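Local coordinates for protein glutamine synthetase (Streptomyces coelicolor, PDB 4BAX) that belongs to the glutamine synthetase family, pairing a beta-grasp domain with a catalytic domain, and is built here as an assembly of ten protein chains, at residues V81-T84 against D85-H89; E175-P178 against G179-E182; K265-G268 against A269-D273. All blocks are in the same frame, centred on the assembly; numbering follows the deposited sequence.

Contact 1 of 3, residues V81-T84 against D85-H89; sequences VLDT and DMTPH
D83 meets D85, T87 and H89 round a tight turn at the end of strand 75-82. A type I turn runs from D83 to M86. M86 has positive phi, and D83 N bonds to T87 O at 2.7 Å, as in a turn closed by a G1 beta bulge. Next along, H89 N donates to V81 O, nearly straight, with an N-H...O angle of 169°.

The D83 side chain can be followed outward. Its CB lies 3.2 Å from D85 OD1 and also faces T87 OG1. CG stands anti to the carbonyl carbon (chi1 -83°), which brings the carboxylate towards the H89 ring. OD1 comes 3.6 Å from H89 CD2, with the two planes 53° apart. H89 ND1 is hydrogen-bonded to S91 N, and NE2 to Q49 O.

On another side of the turn, L82 CD1 touches M86 SD at 4.0 Å. L82 and M86 both reach V58 of strand 56-66. V81 CG1 lies alongside H89 CB, and the two side chains point the same way.

T87 N donates to D85 OD1 at 3.0 Å, from above the carboxylate plane. This is an Asx turn. D83 OD2 and D85 OD1 are 4.5 Å apart, so each carboxylate may make ionisation of the other slightly less favourable. The T87 N-H would partly offset this at D85.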
loop_
_atom_site.group_PDB
_atom_site.type_symbol
_atom_site.label_atom_id
_atom_site.label_comp_id
_atom_site.label_asym_id
_atom_site.label_seq_id
_atom_site.Cartn_x
_atom_site.Cartn_y
_atom_site.Cartn_z
ATOM N N VAL A 81 -35.032 23.919 24.552
ATOM C CA VAL A 81 -36.003 23.564 23.526
ATOM C C VAL A 81 -37.404 23.736 24.090
ATOM O O VAL A 81 -37.727 23.246 25.186
ATOM C CB VAL A 81 -35.785 22.117 23.010
ATOM C CG1 VAL A 81 -36.764 21.769 21.900
ATOM C CG2 VAL A 81 -34.351 21.951 22.513
ATOM N N LEU A 82 -38.239 24.429 23.322
ATOM C CA LEU A 82 -39.595 24.697 23.755
ATOM C C LEU A 82 -40.583 24.178 22.743
ATOM O O LEU A 82 -40.269 24.076 21.551
ATOM C CB LEU A 82 -39.817 26.195 23.918
ATOM C CG LEU A 82 -38.790 26.922 24.777
ATOM C CD1 LEU A 82 -39.216 28.379 24.867
ATOM C CD2 LEU A 82 -38.620 26.284 26.157
ATOM N N ASP A 83 -41.796 23.913 23.230
ATOM C CA ASP A 83 -42.921 23.602 22.371
ATOM C C ASP A 83 -43.332 24.919 21.730
ATOM O O ASP A 83 -42.881 25.981 22.172
ATOM C CB ASP A 83 -44.074 23.031 23.212
ATOM C CG ASP A 83 -43.934 21.517 23.490
ATOM O OD1 ASP A 83 -43.434 20.776 22.611
ATOM O OD2 ASP A 83 -44.349 21.061 24.586
ATOM N N THR A 84 -44.211 24.859 20.730
ATOM C CA THR A 84 -44.671 26.061 20.004
ATOM C C THR A 84 -45.418 27.060 20.901
ATOM O O THR A 84 -45.503 28.245 20.592
ATOM C CB THR A 84 -45.558 25.682 18.789
ATOM O OG1 THR A 84 -46.618 24.822 19.225
ATOM C CG2 THR A 84 -44.733 24.932 17.751
ATOM N N ASP A 85 -45.935 26.573 22.023
ATOM C CA ASP A 85 -46.619 27.413 23.000
ATOM C C ASP A 85 -45.610 27.995 23.999
ATOM O O ASP A 85 -45.988 28.479 25.061
ATOM C CB ASP A 85 -47.727 26.628 23.721
ATOM C CG ASP A 85 -47.193 25.437 24.525
ATOM O OD1 ASP A 85 -45.956 25.219 24.559
ATOM O OD2 ASP A 85 -48.020 24.687 25.095
ATOM N N MET A 86 -44.320 27.846 23.695
ATOM C CA MET A 86 -43.249 28.450 24.489
ATOM C C MET A 86 -43.075 27.768 25.848
ATOM O O MET A 86 -42.343 28.263 26.711
ATOM C CB MET A 86 -43.445 29.959 24.657
ATOM C CG MET A 86 -43.359 30.727 23.358
ATOM S SD MET A 86 -41.739 30.572 22.599
ATOM C CE MET A 86 -42.215 30.255 20.903
ATOM N N THR A 87 -43.756 26.640 26.044
ATOM C CA THR A 87 -43.525 25.838 27.238
ATOM C C THR A 87 -42.352 24.893 26.972
ATOM O O THR A 87 -42.019 24.640 25.812
ATOM C CB THR A 87 -44.801 25.031 27.627
ATOM O OG1 THR A 87 -45.112 24.076 26.606
ATOM C CG2 THR A 87 -45.987 25.965 27.786
ATOM N N PRO A 88 -41.706 24.383 28.043
ATOM C CA PRO A 88 -40.575 23.468 27.828
ATOM C C PRO A 88 -40.996 22.185 27.125
ATOM O O PRO A 88 -42.073 21.639 27.402
ATOM C CB PRO A 88 -40.100 23.146 29.257
ATOM C CG PRO A 88 -40.564 24.295 30.083
ATOM C CD PRO A 88 -41.850 24.768 29.463
ATOM N N HIS A 89 -40.159 21.753 26.184
ATOM C CA HIS A 89 -40.333 20.503 25.461
ATOM C C HIS A 89 -40.003 19.399 26.471
ATOM O O HIS A 89 -39.268 19.653 27.429
ATOM C CB HIS A 89 -39.368 20.487 24.269
ATOM C CG HIS A 89 -39.556 19.320 23.351
ATOM N ND1 HIS A 89 -39.011 18.078 23.616
ATOM C CD2 HIS A 89 -40.210 19.203 22.170
ATOM C CE1 HIS A 89 -39.333 17.243 22.645
ATOM N NE2 HIS A 89 -40.060 17.900 21.756
#

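Contact 2 of 3, residues E175-P178 against G179-E182; sequences EVMP and GQWE
E175 and Q180 pair across a beta hairpin of the catalytic domain. The hairpin joins strand 169-174 to the antiparallel strand 180-188. E175 N donates to Q180 O, with an N-H...O angle of 160°. Inside that pair, a type II turn runs from M177 to Q180, and Q180 N bonds to M177 O at 2.9 Å. G179 has the positive phi usual for the third position of such a turn.

The M177 and Q180 side chains cross at about a right angle. Q180 runs out extended, with CG anti to the backbone N (chi1 -158°). This carries its amide past M177, so that CD lies 3.7 Å from M177 CB. At the end of the amide, NE2 is 4.0 Å from M177 SD. That nitrogen is held by N227 O and T118 OG1, which fix the amide's rotation.

E175 and E182 approach differently. Their chains pass at a slant, while their carboxylate planes are only 12° apart. E175 CG rests 4.1 Å from E182 CB. E175 OE2 and E182 OE1 are 3.4 Å apart, and as two acceptors they make no bond. E116 OE2 is also close to E182 OE1, so three carboxylates gather here, with donors around them: Q184 NE2 bonds to E182 OE2, and N173 ND2 makes a weak bond to E175 OE2.

W181 turns to the other side of the strand, where its NE1 bonds to F150 O.

A water lies within bonding distance of E175 OE1 and Q180 OE1; it has more acceptors in reach than protons, so it need not donate to both at once. E175 OE1, 2.8 Å from this water, also accepts from V176 N at 3.3 Å, and that N-H comes from above the carboxylate plane.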
loop_
_atom_site.group_PDB
_atom_site.type_symbol
_atom_site.label_atom_id
_atom_site.label_comp_id
_atom_site.label_asym_id
_atom_site.label_seq_id
_atom_site.Cartn_x
_atom_site.Cartn_y
_atom_site.Cartn_z
ATOM N N GLU A 175 -5.636 10.691 31.556
ATOM C CA GLU A 175 -6.180 9.693 32.483
ATOM C C GLU A 175 -5.521 8.314 32.404
ATOM O O GLU A 175 -4.569 8.115 31.652
ATOM C CB GLU A 175 -7.697 9.586 32.358
ATOM C CG GLU A 175 -8.459 10.501 33.325
ATOM C CD GLU A 175 -8.214 10.136 34.802
ATOM O OE1 GLU A 175 -8.177 8.921 35.120
ATOM O OE2 GLU A 175 -8.113 11.059 35.653
ATOM N N VAL A 176 -6.023 7.384 33.214
ATOM C CA VAL A 176 -5.430 6.061 33.398
ATOM C C VAL A 176 -5.406 5.194 32.123
ATOM O O VAL A 176 -4.422 4.519 31.840
ATOM C CB VAL A 176 -6.143 5.295 34.551
ATOM C CG1 VAL A 176 -5.621 3.840 34.645
ATOM C CG2 VAL A 176 -5.964 6.035 35.875
ATOM N N MET A 177 -6.493 5.223 31.360
ATOM C CA MET A 177 -6.560 4.538 30.076
ATOM C C MET A 177 -5.882 5.339 28.961
ATOM O O MET A 177 -5.975 6.565 28.912
ATOM C CB MET A 177 -8.016 4.262 29.717
ATOM C CG MET A 177 -8.164 3.272 28.567
ATOM S SD MET A 177 -9.871 3.091 28.026
ATOM C CE MET A 177 -9.666 2.798 26.286
ATOM N N PRO A 178 -5.182 4.642 28.055
ATOM C CA PRO A 178 -4.559 5.361 26.941
ATOM C C PRO A 178 -5.567 6.074 26.048
ATOM O O PRO A 178 -6.552 5.462 25.627
ATOM C CB PRO A 178 -3.850 4.240 26.156
ATOM C CG PRO A 178 -4.428 2.967 26.656
ATOM C CD PRO A 178 -4.809 3.217 28.068
ATOM N N GLY A 179 -5.287 7.338 25.737
ATOM C CA GLY A 179 -6.195 8.160 24.969
ATOM C C GLY A 179 -7.367 8.655 25.786
ATOM O O GLY A 179 -8.310 9.224 25.216
ATOM N N GLN A 180 -7.301 8.461 27.107
ATOM C CA GLN A 180 -8.337 8.948 28.010
ATOM C C GLN A 180 -7.850 10.194 28.705
ATOM O O GLN A 180 -6.709 10.257 29.186
ATOM C CB GLN A 180 -8.708 7.877 29.037
ATOM C CG GLN A 180 -10.091 8.032 29.678
ATOM C CD GLN A 180 -10.462 6.855 30.568
ATOM O OE1 GLN A 180 -9.860 6.632 31.627
ATOM N NE2 GLN A 180 -11.464 6.091 30.139
ATOM N N TRP A 181 -8.751 11.174 28.770
ATOM C CA TRP A 181 -8.413 12.495 29.265
ATOM C C TRP A 181 -9.514 13.049 30.155
ATOM O O TRP A 181 -10.650 12.536 30.170
ATOM C CB TRP A 181 -8.174 13.448 28.091
ATOM C CG TRP A 181 -6.977 13.120 27.255
ATOM C CD1 TRP A 181 -6.929 12.243 26.213
ATOM C CD2 TRP A 181 -5.658 13.656 27.389
ATOM N NE1 TRP A 181 -5.662 12.204 25.682
ATOM C CE2 TRP A 181 -4.864 13.066 26.386
ATOM C CE3 TRP A 181 -5.071 14.584 28.251
ATOM C CZ2 TRP A 181 -3.516 13.371 26.225
ATOM C CZ3 TRP A 181 -3.726 14.886 28.085
ATOM C CH2 TRP A 181 -2.969 14.286 27.078
ATOM N N GLU A 182 -9.154 14.105 30.886
ATOM C CA GLU A 182 -10.085 14.801 31.759
ATOM C C GLU A 182 -9.893 16.307 31.709
ATOM O O GLU A 182 -8.773 16.789 31.548
ATOM C CB GLU A 182 -9.914 14.317 33.193
ATOM C CG GLU A 182 -10.955 14.822 34.163
ATOM C CD GLU A 182 -10.582 14.501 35.609
ATOM O OE1 GLU A 182 -10.659 13.299 35.988
ATOM O OE2 GLU A 182 -10.200 15.435 36.359
HETATM O O HOH W 1 -10.030 7.163 34.079
#

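Contact 3 of 3, residues K265-G268 against A269-D273; sequences KNYG and AGIDD
G268 to I271 form a type II beta turn that is open at its mouth, with G268 O 3.6 Å from I271 N, no hydrogen bond between them, and positive phi at G268 and G270, which favours glycine.

The side-chain contact is made by Y267 and I271. I271 points its CB bond back at the preceding segment. CG1 is anti to the backbone N (chi1 -167°), on the side of the tyrosine, and CD1 at its end meets Y267 CB. CD1 lies 3.5 Å from Y267 CB and 4.0 Å from Y267 O. Relative to the Y267 ring, CD1 lies at the edge, near the plane, so no face is stacked. I271 CB also lies 3.7 Å from G268 O.

The far end of Y267 leads away from the turn. Its OH is hydrogen-bonded to D314 OD2 and H263 ND1, which fix the hydroxyl end of the ring. V326 and L330 of helix 323-341 pack against it. The backbone of Y267 bonds to that of N318, and A269 O accepts from N320 ND2.

Beyond the turn, D273 N makes a weak bond to G270 O as a short helix begins. The arrangement is a type II beta turn with glycine in the third position, in the loop that leads from helix 259-264 into the short, weakly bonded helix 271-274 of the catalytic domain.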
loop_
_atom_site.group_PDB
_atom_site.type_symbol
_atom_site.label_atom_id
_atom_site.label_comp_id
_atom_site.label_asym_id
_atom_site.label_seq_id
_atom_site.Cartn_x
_atom_site.Cartn_y
_atom_site.Cartn_z
ATOM N N LYS A 265 -29.922 5.723 38.753
ATOM C CA LYS A 265 -30.666 5.461 37.480
ATOM C C LYS A 265 -30.754 6.660 36.566
ATOM O O LYS A 265 -31.272 6.544 35.439
ATOM C CB LYS A 265 -32.094 4.938 37.741
ATOM C CG LYS A 265 -33.038 5.940 38.392
ATOM C CD LYS A 265 -34.442 5.365 38.545
ATOM C CE LYS A 265 -35.434 6.212 39.371
ATOM N NZ LYS A 265 -36.713 5.630 38.937
ATOM N N ASN A 266 -30.247 7.804 37.006
ATOM C CA ASN A 266 -30.190 9.017 36.181
ATOM C C ASN A 266 -28.771 9.483 35.924
ATOM O O ASN A 266 -28.545 10.600 35.429
ATOM C CB ASN A 266 -30.985 10.156 36.832
ATOM C CG ASN A 266 -32.453 9.927 36.824
ATOM O OD1 ASN A 266 -33.101 10.099 35.798
ATOM N ND2 ASN A 266 -33.002 9.526 37.964
ATOM N N TYR A 267 -27.818 8.619 36.254
ATOM C CA TYR A 267 -26.412 8.995 36.237
ATOM C C TYR A 267 -25.694 8.558 34.967
ATOM O O TYR A 267 -24.463 8.588 34.901
ATOM C CB TYR A 267 -25.703 8.424 37.462
ATOM C CG TYR A 267 -25.634 9.355 38.647
ATOM C CD1 TYR A 267 -26.375 10.532 38.695
ATOM C CD2 TYR A 267 -24.819 9.054 39.728
ATOM C CE1 TYR A 267 -26.300 11.380 39.808
ATOM C CE2 TYR A 267 -24.725 9.896 40.828
ATOM C CZ TYR A 267 -25.465 11.049 40.872
ATOM O OH TYR A 267 -25.352 11.846 41.993
ATOM N N GLY A 268 -26.466 8.151 33.967
ATOM C CA GLY A 268 -25.892 7.837 32.681
ATOM C C GLY A 268 -26.154 6.415 32.260
ATOM O O GLY A 268 -26.264 5.510 33.086
ATOM N N ALA A 269 -26.212 6.215 30.951
ATOM C CA ALA A 269 -26.525 4.913 30.396
ATOM C C ALA A 269 -25.325 3.974 30.503
ATOM O O ALA A 269 -24.178 4.374 30.251
ATOM C CB ALA A 269 -26.976 5.064 28.938
ATOM N N GLY A 270 -25.573 2.737 30.913
ATOM C CA GLY A 270 -24.486 1.786 31.022
ATOM C C GLY A 270 -23.680 1.905 32.300
ATOM O O GLY A 270 -22.553 1.407 32.352
ATOM N N ILE A 271 -24.271 2.494 33.342
ATOM C CA ILE A 271 -23.573 2.695 34.618
ATOM C C ILE A 271 -23.125 1.396 35.293
ATOM O O ILE A 271 -22.073 1.340 35.945
ATOM C CB ILE A 271 -24.432 3.572 35.590
ATOM C CG1 ILE A 271 -23.593 4.057 36.775
ATOM C CG2 ILE A 271 -25.649 2.800 36.112
ATOM C CD1 ILE A 271 -23.995 5.418 37.294
ATOM N N ASP A 272 -23.911 0.347 35.083
ATOM C CA ASP A 272 -23.604 -0.986 35.579
ATOM C C ASP A 272 -22.322 -1.583 34.985
ATOM O O ASP A 272 -21.627 -2.369 35.642
ATOM C CB ASP A 272 -24.801 -1.930 35.399
ATOM C CG ASP A 272 -25.425 -1.821 34.012
ATOM O OD1 ASP A 272 -25.115 -0.839 33.304
ATOM O OD2 ASP A 272 -26.212 -2.718 33.619
ATOM N N ASP A 273 -22.034 -1.210 33.738
ATOM C CA ASP A 273 -20.808 -1.605 33.033
ATOM C C ASP A 273 -19.514 -0.945 33.573
ATOM O O ASP A 273 -18.416 -1.517 33.489
ATOM C CB ASP A 273 -20.968 -1.420 31.518
ATOM C CG ASP A 273 -22.139 -2.255 30.946
ATOM O OD1 ASP A 273 -22.369 -3.394 31.421
ATOM O OD2 ASP A 273 -22.849 -1.769 30.033
#

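The three contacts are local turns, met in series along the chain. Contact 1 ends a strand of the beta-grasp sheet. Contacts 2 and 3 belong to the catalytic domain. Contacts 1 and 2 lie on opposite sides of the chain's centre, with their own centres about 39 Å apart. Contact 3 is about 28 Å from contact 1 and about 20 Å from contact 2, centre to centre. None touch: the nearest atoms of contacts 2 and 3 are about 11 Å apart. The W181 side chain of contact 2 is about 10 Å from a bound sodium ion, and the A269 side chain of contact 3 is about 13 Å from one.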